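Local coordinates for protein arginyl-trna synthetase (Thermus thermophilus, PDB 1IQ0) that probably catalyses the ATP-dependent attachment of L-arginine to its cognate tRNA, releasing AMP and diphosphate, as a class I aminoacyl-tRNA synthetase, at residues K116-G121 and A225-L230; R154-T159 and E214-I219; S482-A487 and S568-L573. All coordinates share one frame; numbering follows the deposited sequence.

Contact 1. Residues K116-G121 and A225-L230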
loop_
_atom_site.group_PDB
_atom_site.type_symbol
_atom_site.label_atom_id
_atom_site.label_comp_id
_atom_site.label_asym_id
_atom_site.label_seq_id
_atom_site.Cartn_x
_atom_site.Cartn_y
_atom_site.Cartn_z
ATOM N N LYS A 116 6.084 23.057 3.099
ATOM C CA LYS A 116 5.019 23.590 2.237
ATOM C C LYS A 116 3.944 22.523 2.006
ATOM O O LYS A 116 4.110 21.376 2.420
ATOM C CB LYS A 116 5.598 24.064 0.895
ATOM C CG LYS A 116 6.225 22.973 0.024
ATOM C CD LYS A 116 7.000 23.612 -1.126
ATOM C CE LYS A 116 7.086 22.712 -2.354
ATOM N NZ LYS A 116 7.772 21.429 -2.102
ATOM N N GLU A 117 2.848 22.898 1.346
ATOM C CA GLU A 117 1.742 21.966 1.098
ATOM C C GLU A 117 2.144 20.780 0.231
ATOM O O GLU A 117 3.027 20.888 -0.609
ATOM C CB GLU A 117 0.551 22.693 0.448
ATOM C CG GLU A 117 0.754 23.066 -1.019
ATOM C CD GLU A 117 1.649 24.286 -1.218
ATOM O OE1 GLU A 117 2.021 24.560 -2.379
ATOM O OE2 GLU A 117 1.975 24.973 -0.224
ATOM N N LEU A 118 1.484 19.646 0.431
ATOM C CA LEU A 118 1.775 18.444 -0.352
ATOM C C LEU A 118 1.352 18.634 -1.806
ATOM O O LEU A 118 0.406 19.365 -2.093
ATOM C CB LEU A 118 1.034 17.232 0.216
ATOM C CG LEU A 118 0.954 16.983 1.725
ATOM C CD1 LEU A 118 0.699 15.495 1.924
ATOM C CD2 LEU A 118 2.226 17.389 2.448
ATOM N N HIS A 119 2.062 17.978 -2.719
ATOM C CA HIS A 119 1.758 18.061 -4.140
ATOM C C HIS A 119 1.396 16.673 -4.685
ATOM O O HIS A 119 1.587 15.668 -4.003
ATOM C CB HIS A 119 2.943 18.671 -4.902
ATOM C CG HIS A 119 4.189 17.841 -4.869
ATOM N ND1 HIS A 119 5.439 18.389 -4.668
ATOM C CD2 HIS A 119 4.386 16.511 -5.037
ATOM C CE1 HIS A 119 6.351 17.432 -4.712
ATOM N NE2 HIS A 119 5.737 16.282 -4.934
ATOM N N VAL A 120 0.886 16.622 -5.912
ATOM C CA VAL A 120 0.456 15.363 -6.519
ATOM C C VAL A 120 1.443 14.209 -6.419
ATOM O O VAL A 120 1.032 13.056 -6.291
ATOM C CB VAL A 120 0.077 15.550 -8.007
ATOM C CG1 VAL A 120 -1.035 16.577 -8.129
ATOM C CG2 VAL A 120 1.293 15.975 -8.804
ATOM N N GLY A 121 2.737 14.509 -6.479
ATOM C CA GLY A 121 3.731 13.457 -6.380
ATOM C C GLY A 121 3.622 12.698 -5.069
ATOM O O GLY A 121 3.923 11.504 -4.998
ATOM N N ALA A 225 -3.440 17.667 7.921
ATOM C CA ALA A 225 -4.870 17.772 7.636
ATOM C C ALA A 225 -5.124 17.114 6.276
ATOM O O ALA A 225 -6.158 16.478 6.060
ATOM C CB ALA A 225 -5.303 19.233 7.614
ATOM N N THR A 226 -4.164 17.266 5.368
ATOM C CA THR A 226 -4.257 16.681 4.036
ATOM C C THR A 226 -4.111 15.153 4.130
ATOM O O THR A 226 -4.844 14.405 3.475
ATOM C CB THR A 226 -3.152 17.241 3.116
ATOM O OG1 THR A 226 -3.205 18.671 3.129
ATOM C CG2 THR A 226 -3.333 16.744 1.686
ATOM N N MET A 227 -3.165 14.698 4.948
ATOM C CA MET A 227 -2.936 13.266 5.138
ATOM C C MET A 227 -4.220 12.631 5.662
ATOM O O MET A 227 -4.629 11.563 5.212
ATOM C CB MET A 227 -1.811 13.041 6.150
ATOM C CG MET A 227 -0.437 13.502 5.681
ATOM S SD MET A 227 0.779 13.504 7.029
ATOM C CE MET A 227 1.937 14.798 6.440
ATOM N N HIS A 228 -4.842 13.307 6.622
ATOM C CA HIS A 228 -6.083 12.851 7.230
ATOM C C HIS A 228 -7.214 12.786 6.198
ATOM O O HIS A 228 -7.974 11.822 6.165
ATOM C CB HIS A 228 -6.484 13.793 8.368
ATOM C CG HIS A 228 -7.747 13.389 9.063
ATOM N ND1 HIS A 228 -7.820 12.293 9.899
ATOM C CD2 HIS A 228 -8.997 13.908 9.012
ATOM C CE1 HIS A 228 -9.061 12.154 10.329
ATOM N NE2 HIS A 228 -9.795 13.120 9.806
ATOM N N ALA A 229 -7.317 13.808 5.352
ATOM C CA ALA A 229 -8.367 13.843 4.336
ATOM C C ALA A 229 -8.161 12.751 3.297
ATOM O O ALA A 229 -9.095 12.378 2.595
ATOM C CB ALA A 229 -8.402 15.208 3.652
ATOM N N LEU A 230 -6.934 12.245 3.188
ATOM C CA LEU A 230 -6.650 11.181 2.232
ATOM C C LEU A 230 -6.925 9.824 2.864
ATOM O O LEU A 230 -6.704 8.791 2.249
ATOM C CB LEU A 230 -5.196 11.256 1.766
ATOM C CG LEU A 230 -4.869 12.410 0.816
ATOM C CD1 LEU A 230 -3.368 12.450 0.558
ATOM C CD2 LEU A 230 -5.637 12.231 -0.493
HETATM O O HOH W 1 -1.110 19.991 2.259
#
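Leu118 places CG beside its backbone N (chi1 -43°) and then continues nearly straight to CD1, with CD1 roughly opposite CA about the CB-CG bond (chi2 -157°), so this methyl is the tip that reaches helix 213-229. Thr226 answers with its methyl: its first torsion sets OG1 beside the backbone N and CG2 anti to that N, and Leu118 CD1 lies 4.2 Å from Thr226 CG2. On the next residue the same leucine methyl meets Met227 near its root, Leu118 CD1 standing 4.4 Å from Met227 CG. Leu118 belongs to the predicted 'HIGH' region of the class I synthetases, just ahead of the HVGH sequence in which the rings of His119 and His122 stack; the contact thus packs the approach to this signature against the end of helix 213-229. In class I synthetases the signature takes part in ATP binding, so the contact probably lies beside the ATP site. Ile126 and Val405 also touch Leu118, and a backbone hydrogen bond ties it to Val405. A polar link runs alongside the apolar one. One water accepts from Leu118 N at 3.2 Å and donates to Thr226 OG1 at 2.6 Å, bridging the loop backbone to the helix. Thr226 OG1 is in addition hydrogen-bonded to Asp406 OD1 and Lys175 NZ, so three partners grip this buried hydroxyl.

Contact 2. Residues R154-T159 and E214-I219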
loop_
_atom_site.group_PDB
_atom_site.type_symbol
_atom_site.label_atom_id
_atom_site.label_comp_id
_atom_site.label_asym_id
_atom_site.label_seq_id
_atom_site.Cartn_x
_atom_site.Cartn_y
_atom_site.Cartn_z
ATOM N N ARG A 154 17.390 21.494 4.715
ATOM C CA ARG A 154 17.560 22.776 4.050
ATOM C C ARG A 154 16.227 23.284 3.505
ATOM O O ARG A 154 15.978 24.489 3.498
ATOM C CB ARG A 154 18.568 22.662 2.903
ATOM C CG ARG A 154 18.708 23.956 2.106
ATOM C CD ARG A 154 19.730 23.858 0.984
ATOM N NE ARG A 154 21.026 24.411 1.367
ATOM C CZ ARG A 154 21.870 23.829 2.210
ATOM N NH1 ARG A 154 21.555 22.668 2.765
ATOM N NH2 ARG A 154 23.030 24.405 2.498
ATOM N N GLN A 155 15.367 22.374 3.050
ATOM C CA GLN A 155 14.073 22.792 2.513
ATOM C C GLN A 155 13.240 23.505 3.572
ATOM O O GLN A 155 12.578 24.501 3.276
ATOM C CB GLN A 155 13.311 21.595 1.939
ATOM C CG GLN A 155 13.985 20.995 0.712
ATOM C CD GLN A 155 14.358 22.052 -0.321
ATOM O OE1 GLN A 155 13.491 22.726 -0.884
ATOM N NE2 GLN A 155 15.659 22.208 -0.566
ATOM N N ALA A 156 13.277 23.005 4.802
ATOM C CA ALA A 156 12.537 23.632 5.893
ATOM C C ALA A 156 13.218 24.953 6.262
ATOM O O ALA A 156 12.562 25.927 6.635
ATOM C CB ALA A 156 12.499 22.713 7.106
ATOM N N ALA A 157 14.542 24.983 6.169
ATOM C CA ALA A 157 15.269 26.203 6.491
ATOM C C ALA A 157 14.902 27.296 5.491
ATOM O O ALA A 157 14.712 28.447 5.864
ATOM C CB ALA A 157 16.782 25.952 6.460
ATOM N N GLU A 158 14.790 26.932 4.218
ATOM C CA GLU A 158 14.462 27.926 3.209
ATOM C C GLU A 158 13.108 28.568 3.416
ATOM O O GLU A 158 12.976 29.777 3.244
ATOM C CB GLU A 158 14.535 27.333 1.805
ATOM C CG GLU A 158 15.918 26.882 1.418
ATOM C CD GLU A 158 16.056 26.631 -0.068
ATOM O OE1 GLU A 158 15.146 26.019 -0.667
ATOM O OE2 GLU A 158 17.084 27.040 -0.638
ATOM N N THR A 159 12.097 27.787 3.795
ATOM C CA THR A 159 10.789 28.399 3.978
ATOM C C THR A 159 10.762 29.254 5.234
ATOM O O THR A 159 10.198 30.345 5.219
ATOM C CB THR A 159 9.635 27.362 4.036
ATOM O OG1 THR A 159 9.667 26.664 5.282
ATOM C CG2 THR A 159 9.762 26.377 2.910
ATOM N N GLU A 214 9.175 24.113 16.783
ATOM C CA GLU A 214 7.788 24.573 16.844
ATOM C C GLU A 214 7.366 25.209 15.532
ATOM O O GLU A 214 6.258 24.969 15.048
ATOM C CB GLU A 214 7.590 25.564 17.994
ATOM C CG GLU A 214 7.951 24.985 19.350
ATOM C CD GLU A 214 7.389 23.590 19.540
ATOM O OE1 GLU A 214 6.149 23.439 19.498
ATOM O OE2 GLU A 214 8.188 22.644 19.722
ATOM N N GLU A 215 8.250 26.015 14.951
ATOM C CA GLU A 215 7.945 26.651 13.677
ATOM C C GLU A 215 7.689 25.596 12.595
ATOM O O GLU A 215 6.806 25.763 11.757
ATOM C CB GLU A 215 9.092 27.575 13.245
ATOM C CG GLU A 215 9.140 28.903 14.007
ATOM C CD GLU A 215 9.827 28.809 15.364
ATOM O OE1 GLU A 215 10.076 27.685 15.855
ATOM O OE2 GLU A 215 10.116 29.872 15.949
ATOM N N VAL A 216 8.466 24.514 12.616
ATOM C CA VAL A 216 8.306 23.440 11.644
ATOM C C VAL A 216 7.006 22.693 11.927
ATOM O O VAL A 216 6.251 22.361 11.011
ATOM C CB VAL A 216 9.482 22.429 11.720
ATOM C CG1 VAL A 216 9.154 21.178 10.896
ATOM C CG2 VAL A 216 10.768 23.077 11.204
ATOM N N ASN A 217 6.750 22.435 13.207
ATOM C CA ASN A 217 5.551 21.716 13.615
ATOM C C ASN A 217 4.274 22.385 13.104
ATOM O O ASN A 217 3.313 21.693 12.772
ATOM C CB ASN A 217 5.501 21.601 15.139
ATOM C CG ASN A 217 4.482 20.582 15.611
ATOM O OD1 ASN A 217 3.621 20.882 16.436
ATOM N ND2 ASN A 217 4.581 19.367 15.095
ATOM N N ARG A 218 4.263 23.717 13.034
ATOM C CA ARG A 218 3.082 24.440 12.551
ATOM C C ARG A 218 2.763 24.036 11.123
ATOM O O ARG A 218 1.602 23.853 10.765
ATOM C CB ARG A 218 3.288 25.960 12.588
ATOM C CG ARG A 218 3.387 26.556 13.977
ATOM C CD ARG A 218 3.382 28.083 13.919
ATOM N NE ARG A 218 2.109 28.617 13.427
ATOM C CZ ARG A 218 1.814 29.913 13.361
ATOM N NH1 ARG A 218 2.699 30.822 13.754
ATOM N NH2 ARG A 218 0.629 30.304 12.910
ATOM N N ILE A 219 3.803 23.905 10.308
ATOM C CA ILE A 219 3.622 23.514 8.922
ATOM C C ILE A 219 3.163 22.061 8.860
ATOM O O ILE A 219 2.233 21.737 8.121
ATOM C CB ILE A 219 4.934 23.688 8.127
ATOM C CG1 ILE A 219 5.378 25.157 8.188
ATOM C CG2 ILE A 219 4.739 23.241 6.682
ATOM C CD1 ILE A 219 6.629 25.464 7.370
#
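Ile219 reaches across to Thr159 with the end of its longer branch. At Ile219 CB the two branches part: CG2 turns to the loop at Lys116, whereas CG1, set beside the backbone N, leads toward helix 154-165. CG1 carries the chain on, extended, to CD1 (chi2 -177°), and this terminal methyl stops 3.9 Å from Thr159 OG1, the two side chains crossing at a slant. The touch is a van der Waals one; the hydroxyl spends its proton within its own helix, Thr159 OG1 donating to Ala156 O at 3.3 Å, approaching at 122° to the C=O bond and tilted 32° from the carbonyl plane. Helices 154-165 and 213-229 are the first and last in the long helical connection between the neighbouring parallel strands 141-149 and 236-239 of the class I catalytic domain, a much elaborated beta-alpha-beta crossover, and here its two ends are packed together. An alanine in place of Thr159 has no hydroxyl to give Ala156 O and is likely to open a gap beside Ile219 CD1. Along the same seam, Ala156 CB meets Val216 CG2 at 4.5 Å, where the alpha carbons of Ala156 and Val216 are 7.1 Å apart. Leu207 of helix 197-208 touches Ala156 too, Val216 lies against Pro114 and Trp239, and Thr159 also touches Asn115 and Tyr184.

Contact 3. Residues S482-A487 and S568-L573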
loop_
_atom_site.group_PDB
_atom_site.type_symbol
_atom_site.label_atom_id
_atom_site.label_comp_id
_atom_site.label_asym_id
_atom_site.label_seq_id
_atom_site.Cartn_x
_atom_site.Cartn_y
_atom_site.Cartn_z
ATOM N N SER A 482 -28.476 -1.791 -1.635
ATOM C CA SER A 482 -29.852 -1.303 -1.750
ATOM C C SER A 482 -30.842 -2.471 -1.818
ATOM O O SER A 482 -31.952 -2.382 -1.301
ATOM C CB SER A 482 -30.014 -0.409 -2.986
ATOM O OG SER A 482 -29.976 -1.178 -4.175
ATOM N N ILE A 483 -30.432 -3.564 -2.453
ATOM C CA ILE A 483 -31.272 -4.758 -2.570
ATOM C C ILE A 483 -31.526 -5.358 -1.178
ATOM O O ILE A 483 -32.656 -5.718 -0.839
ATOM C CB ILE A 483 -30.594 -5.830 -3.466
ATOM C CG1 ILE A 483 -30.403 -5.281 -4.881
ATOM C CG2 ILE A 483 -31.435 -7.114 -3.484
ATOM C CD1 ILE A 483 -29.583 -6.196 -5.805
ATOM N N LEU A 484 -30.470 -5.462 -0.379
ATOM C CA LEU A 484 -30.572 -6.003 0.975
ATOM C C LEU A 484 -31.460 -5.104 1.835
ATOM O O LEU A 484 -32.179 -5.564 2.720
ATOM C CB LEU A 484 -29.183 -6.089 1.610
ATOM C CG LEU A 484 -28.082 -6.859 0.869
ATOM C CD1 LEU A 484 -26.789 -6.773 1.673
ATOM C CD2 LEU A 484 -28.487 -8.310 0.677
ATOM N N ARG A 485 -31.398 -3.810 1.567
ATOM C CA ARG A 485 -32.179 -2.832 2.309
ATOM C C ARG A 485 -33.672 -3.096 2.079
ATOM O O ARG A 485 -34.469 -3.122 3.022
ATOM C CB ARG A 485 -31.796 -1.438 1.819
ATOM C CG ARG A 485 -32.170 -0.276 2.712
ATOM C CD ARG A 485 -31.663 1.020 2.071
ATOM N NE ARG A 485 -30.237 0.933 1.743
ATOM C CZ ARG A 485 -29.691 1.355 0.603
ATOM N NH1 ARG A 485 -30.444 1.906 -0.342
ATOM N NH2 ARG A 485 -28.386 1.223 0.401
ATOM N N LYS A 486 -34.033 -3.308 0.817
ATOM C CA LYS A 486 -35.418 -3.563 0.430
ATOM C C LYS A 486 -35.937 -4.938 0.838
ATOM O O LYS A 486 -37.136 -5.111 1.066
ATOM C CB LYS A 486 -35.562 -3.392 -1.088
ATOM C CG LYS A 486 -35.384 -1.954 -1.546
ATOM C CD LYS A 486 -35.048 -1.847 -3.024
ATOM C CE LYS A 486 -34.774 -0.392 -3.389
ATOM N NZ LYS A 486 -34.282 -0.208 -4.780
ATOM N N ALA A 487 -35.036 -5.910 0.941
ATOM C CA ALA A 487 -35.414 -7.276 1.289
ATOM C C ALA A 487 -35.742 -7.500 2.754
ATOM O O ALA A 487 -36.625 -8.295 3.078
ATOM C CB ALA A 487 -34.307 -8.246 0.865
ATOM N N SER A 568 -28.245 -14.016 0.068
ATOM C CA SER A 568 -26.995 -14.344 0.760
ATOM C C SER A 568 -25.798 -14.111 -0.160
ATOM O O SER A 568 -24.735 -13.680 0.286
ATOM C CB SER A 568 -27.002 -15.797 1.240
ATOM O OG SER A 568 -27.947 -15.984 2.278
ATOM N N LEU A 569 -25.974 -14.391 -1.446
ATOM C CA LEU A 569 -24.902 -14.181 -2.409
ATOM C C LEU A 569 -24.677 -12.679 -2.580
ATOM O O LEU A 569 -23.538 -12.217 -2.681
ATOM C CB LEU A 569 -25.269 -14.808 -3.749
ATOM C CG LEU A 569 -24.207 -14.800 -4.845
ATOM C CD1 LEU A 569 -22.940 -15.494 -4.343
ATOM C CD2 LEU A 569 -24.757 -15.509 -6.082
ATOM N N VAL A 570 -25.773 -11.923 -2.617
ATOM C CA VAL A 570 -25.699 -10.475 -2.756
ATOM C C VAL A 570 -25.016 -9.891 -1.518
ATOM O O VAL A 570 -24.207 -8.973 -1.617
ATOM C CB VAL A 570 -27.117 -9.860 -2.912
ATOM C CG1 VAL A 570 -27.064 -8.348 -2.710
ATOM C CG2 VAL A 570 -27.669 -10.180 -4.312
ATOM N N GLN A 571 -25.336 -10.450 -0.355
ATOM C CA GLN A 571 -24.754 -9.995 0.895
ATOM C C GLN A 571 -23.255 -10.279 0.913
ATOM O O GLN A 571 -22.456 -9.428 1.309
ATOM C CB GLN A 571 -25.424 -10.690 2.084
ATOM C CG GLN A 571 -24.831 -10.271 3.425
ATOM C CD GLN A 571 -25.549 -10.892 4.601
ATOM O OE1 GLN A 571 -25.609 -12.115 4.730
ATOM N NE2 GLN A 571 -26.102 -10.052 5.468
ATOM N N SER A 572 -22.876 -11.479 0.490
ATOM C CA SER A 572 -21.462 -11.835 0.455
ATOM C C SER A 572 -20.705 -10.887 -0.487
ATOM O O SER A 572 -19.576 -10.479 -0.200
ATOM C CB SER A 572 -21.290 -13.285 -0.006
ATOM O OG SER A 572 -19.929 -13.588 -0.251
ATOM N N LEU A 573 -21.325 -10.540 -1.610
ATOM C CA LEU A 573 -20.690 -9.627 -2.556
ATOM C C LEU A 573 -20.540 -8.214 -1.988
ATOM O O LEU A 573 -19.499 -7.586 -2.166
ATOM C CB LEU A 573 -21.479 -9.534 -3.867
ATOM C CG LEU A 573 -20.823 -8.400 -4.669
ATOM C CD1 LEU A 573 -19.975 -8.967 -5.780
ATOM C CD2 LEU A 573 -21.867 -7.439 -5.169
#
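Leu484 reaches across to helix 562-583, CD2 touching both Val570 and Gln571, CD1 resting on Gln571 alone. Against Val570 the leucine slides past in the opposite direction, so the two chains overlap flank to flank: Leu484 CD2 is 3.7 Å from Val570 CG1, and Leu484 CG is 4.0 Å from the same methyl. Val570 presents CG1 because this branch stands anti to the backbone N (chi1 166°). The same Val570 CG1 also borders the neighbouring isoleucine, 4.4 Å from Ile483 CB, and so receives two consecutive residues of helix 470-487. Toward Gln571 the geometry changes. Leu484 and Gln571 cross at about a right angle, and the leucine is met by the root of the glutamine: Leu484 CD1 is 3.9 Å from Gln571 CA, and Leu484 CD2 is 4.1 Å from Gln571 CB. Beyond CB the glutamine is fully extended as far as CD, which carries its amide away from the leucine methyls. No hydrogen bond crosses between the two segments; the join is aliphatic. The short helical axes come within 9.9 Å of each other and their directions differ by 136°, nearer antiparallel than parallel. Around them, Trp490 touches both Leu484 and Gln571, and Trp539 of helix 525-544 lies against Ile483 and Leu573. Both segments belong to the DALR anticodon-binding domain, and the pair is one helix-helix joint of the alpha-helical bundle that forms this domain in class Ia synthetases such as the arginyl enzyme.

How the contacts relate
Contacts 1 and 2 are neighbours in the catalytic part of the chain. Both use helix 213-229, contact 2 lies nested in the loop that contact 1 closes, and their centres are 16 Å apart. They touch directly where Lys116 N packs 3.8 Å from Ile219 CG2, so one helix backs both the predicted 'HIGH' region, part of which is segment 116-121 of contact 1, and helix 154-165. Contact 3 belongs to a different domain, the anticodon-binding one, and follows later in the chain. Its centre is 36 Å from that of contact 1, with nearest atoms about 21 Å apart, and 51 Å from that of contact 2, across the centre of the chain.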